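Local coordinates for cellulosomal scaffoldin anchoring protein C (Acetivibrio cellulolyticus, PDB 4UYP), which anchors cellulosomes to the bacterial cell surface, its cohesin domain here binding the dockerin of the adaptor scaffoldin ScaB in a type I interaction, at residues C[38-42]-C[43-47]. Sequence-based numbering, arbitrary orientation. Where two conformers were deposited one is given.
Sequences TNFDP and QKVTV. With SO4 (sulfate ion), chain S.
Asp-41 grips Gln-43, Lys-44 and Val-45 at once, a compact example of an Asx turn on a type I beta-turn (Asp-41 to Lys-44), here linking strands 33-39 and 45-52 of the cohesin beta-sandwich. Its OD1 accepts the N-H of Gln-43 at 2.9 Å, met nearly along the C-O axis. Its carbonyl O takes two donors: Lys-44 N at 3.0 Å stands above the carbonyl plane, whereas Val-45 N, adding an i+4 bond of 3.2 Å, arrives almost in line with the carbonyl (C=O...N 167°). Because CG lies anti to the backbone N (chi1 180°), the carboxylate reaches forward over the turn. Its other oxygen, OD2, forms a salt bridge with Lys-44 NZ at 2.9 Å, on the syn side but tilted 34° out of the carboxylate plane, and the lysine chain folds back on itself to make it. Deeper in, the ring of Phe-40 lies across the returning strand, touching Val-45 CG2 through CD2 and crossing Val-47 at about a right angle.

Phe-98 of strand 91-100 meets this ring edge-to-face. Lys-44 NZ also pairs with Glu-128 of the second subunit and with a sulfate, probably from the crystallisation liquor, that is held as well by Asn-46 of the ScaB chain. Ser-48 of that chain packs on Pro-42 and Gln-43, placing the turn beside the bound partner. Within the turn, Pro-42 CA also makes a C-H...O contact of 3.4 Å with Val-45 O.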
ATOM      1  N   THR C  38      -1.503  -4.502  -5.560  1.00  9.74           N
ATOM      2  CA  THR C  38      -0.601  -5.314  -4.675  0.50  9.75           C
ATOM      3  C   THR C  38       0.635  -4.508  -4.419  1.00  9.72           C
ATOM      4  O   THR C  38       1.215  -3.906  -5.329  1.00 10.96           O
ATOM      5  CB  THR C  38      -0.074  -6.625  -5.366  0.50 10.02           C
ATOM      6  OG1 THR C  38       0.643  -6.324  -6.543  0.50 10.41           O
ATOM      7  CG2 THR C  38      -1.299  -7.557  -5.713  0.50 10.16           C
ATOM      8  N   ASN C  39       1.144  -4.527  -3.164  1.00  9.45           N
ATOM      9  CA  ASN C  39       2.508  -4.055  -2.910  1.00  9.23           C
ATOM     10  C   ASN C  39       3.488  -5.216  -2.670  1.00  8.85           C
ATOM     11  O   ASN C  39       3.091  -6.310  -2.334  1.00  9.98           O
ATOM     12  CB  ASN C  39       2.484  -3.145  -1.632  1.00 10.40           C
ATOM     13  CG  ASN C  39       1.720  -1.814  -1.918  1.00  9.46           C
ATOM     14  OD1 ASN C  39       0.528  -1.718  -1.504  1.00 10.50           O
ATOM     15  ND2 ASN C  39       2.322  -0.900  -2.606  1.00  9.29           N
ATOM     16  N   PHE C  40       4.702  -4.771  -2.823  1.00  8.54           N
ATOM     17  CA  PHE C  40       5.848  -5.698  -2.617  1.00  8.39           C
ATOM     18  C   PHE C  40       7.080  -4.852  -2.343  1.00  9.88           C
ATOM     19  O   PHE C  40       7.164  -3.667  -2.669  1.00  9.87           O
ATOM     20  CB  PHE C  40       6.103  -6.559  -3.889  1.00  8.89           C
ATOM     21  CG  PHE C  40       6.297  -5.733  -5.172  1.00  8.10           C
ATOM     22  CD1 PHE C  40       5.119  -5.361  -5.954  1.00  8.36           C
ATOM     23  CD2 PHE C  40       7.598  -5.294  -5.652  1.00  8.88           C
ATOM     24  CE1 PHE C  40       5.292  -4.630  -7.150  1.00  8.98           C
ATOM     25  CE2 PHE C  40       7.731  -4.574  -6.835  1.00 10.58           C
ATOM     26  CZ  PHE C  40       6.561  -4.228  -7.588  1.00 10.38           C
ATOM     27  N   ASP C  41       8.077  -5.491  -1.683  1.00 10.31           N
ATOM     28  CA  ASP C  41       9.357  -4.860  -1.489  1.00 10.89           C
ATOM     29  C   ASP C  41      10.213  -4.810  -2.679  1.00 11.72           C
ATOM     30  O   ASP C  41      10.554  -5.892  -3.193  1.00  9.65           O
ATOM     31  CB  ASP C  41      10.108  -5.564  -0.280  1.00 11.55           C
ATOM     32  CG  ASP C  41      11.466  -4.931  -0.042  1.00 13.08           C
ATOM     33  OD1 ASP C  41      12.139  -4.376  -0.905  1.00 15.57           O
ATOM     34  OD2 ASP C  41      11.993  -5.355   1.064  1.00 18.47           O
ATOM     35  N   PRO C  42      10.434  -3.657  -3.381  1.00 12.07           N
ATOM     36  CA  PRO C  42      11.013  -3.639  -4.677  1.00 12.13           C
ATOM     37  C   PRO C  42      12.492  -3.995  -4.791  1.00 11.05           C
ATOM     38  O   PRO C  42      12.997  -4.127  -5.893  1.00 14.21           O
ATOM     39  CB  PRO C  42      10.698  -2.178  -5.177  1.00 14.58           C
ATOM     40  CG  PRO C  42      10.741  -1.458  -3.895  1.00 13.85           C
ATOM     41  CD  PRO C  42      10.127  -2.273  -2.877  1.00 13.86           C
ATOM     42  N   GLN C  43      13.109  -4.129  -3.607  1.00 14.48           N
ATOM     43  CA  GLN C  43      14.514  -4.671  -3.681  1.00 15.65           C
ATOM     44  C   GLN C  43      14.586  -6.123  -3.459  1.00 13.81           C
ATOM     45  O   GLN C  43      15.638  -6.720  -3.482  1.00 15.90           O
ATOM     46  CB  GLN C  43      15.548  -3.950  -2.867  1.00 18.62           C
ATOM     47  CG  GLN C  43      15.821  -2.484  -3.336  1.00 18.75           C
ATOM     48  CD  GLN C  43      16.461  -2.428  -4.671  1.00 21.10           C
ATOM     49  OE1 GLN C  43      17.213  -3.345  -5.021  1.00 24.30           O
ATOM     50  NE2 GLN C  43      16.267  -1.380  -5.370  1.00 32.51           N
ATOM     51  N   LYS C  44      13.377  -6.752  -3.310  1.00 11.74           N
ATOM     52  CA  LYS C  44      13.311  -8.212  -3.247  1.00 11.23           C
ATOM     53  C   LYS C  44      12.783  -8.807  -4.529  1.00 10.32           C
ATOM     54  O   LYS C  44      13.283  -9.809  -5.017  1.00 10.14           O
ATOM     55  CB  LYS C  44      12.373  -8.692  -2.081  1.00 11.38           C
ATOM     56  CG  LYS C  44      12.862  -8.156  -0.671  1.00 13.16           C
ATOM     57  CD  LYS C  44      14.280  -8.578  -0.338  1.00 13.04           C
ATOM     58  CE  LYS C  44      14.621  -8.251   1.142  1.00 18.37           C
ATOM     59  NZ  LYS C  44      14.499  -6.818   1.353  1.00 21.91           N
ATOM     60  N   VAL C  45      11.695  -8.252  -5.041  1.00 10.14           N
ATOM     61  CA  VAL C  45      11.101  -8.706  -6.295  1.00 10.35           C
ATOM     62  C   VAL C  45      10.753  -7.461  -7.090  1.00 10.36           C
ATOM     63  O   VAL C  45      10.521  -6.369  -6.564  1.00 10.96           O
ATOM     64  CB  VAL C  45       9.820  -9.536  -6.091  1.00 10.14           C
ATOM     65  CG1 VAL C  45      10.188 -10.850  -5.349  1.00 12.26           C
ATOM     66  CG2 VAL C  45       8.721  -8.784  -5.357  1.00 11.47           C
ATOM     67  N   THR C  46      10.616  -7.679  -8.379  1.00  9.12           N
ATOM     68  CA  THR C  46      10.148  -6.631  -9.289  1.00  9.87           C
ATOM     69  C   THR C  46       9.180  -7.316 -10.285  1.00  9.52           C
ATOM     70  O   THR C  46       9.240  -8.541 -10.552  1.00  9.81           O
ATOM     71  CB  THR C  46      11.240  -5.934 -10.090  1.00 10.87           C
ATOM     72  OG1 THR C  46      12.120  -6.915 -10.708  1.00 13.04           O
ATOM     73  CG2 THR C  46      11.936  -4.972  -9.190  1.00 11.72           C
ATOM     74  N   VAL C  47       8.271  -6.551 -10.869  1.00  9.32           N
ATOM     75  CA  VAL C  47       7.329  -7.142 -11.836  1.00  8.19           C
ATOM     76  C   VAL C  47       7.954  -7.246 -13.230  1.00  8.56           C
ATOM     77  O   VAL C  47       8.440  -6.241 -13.787  1.00 10.14           O
ATOM     78  CB  VAL C  47       6.047  -6.298 -11.941  1.00  8.85           C
ATOM     79  CG1 VAL C  47       5.064  -6.867 -12.988  1.00 10.43           C
ATOM     80  CG2 VAL C  47       5.337  -6.224 -10.585  1.00  8.29           C
TER
HETATM   81  S   SO4 S1150      18.189  -5.796  -0.119  1.00 38.22           S
HETATM   82  O1  SO4 S1150      18.296  -7.076   0.729  1.00 39.72           O
HETATM   83  O2  SO4 S1150      18.978  -4.757   0.679  1.00 51.55           O
HETATM   84  O3  SO4 S1150      16.768  -5.313  -0.424  1.00 31.51           O
HETATM   85  O4  SO4 S1150      18.761  -6.074  -1.484  1.00 41.46           O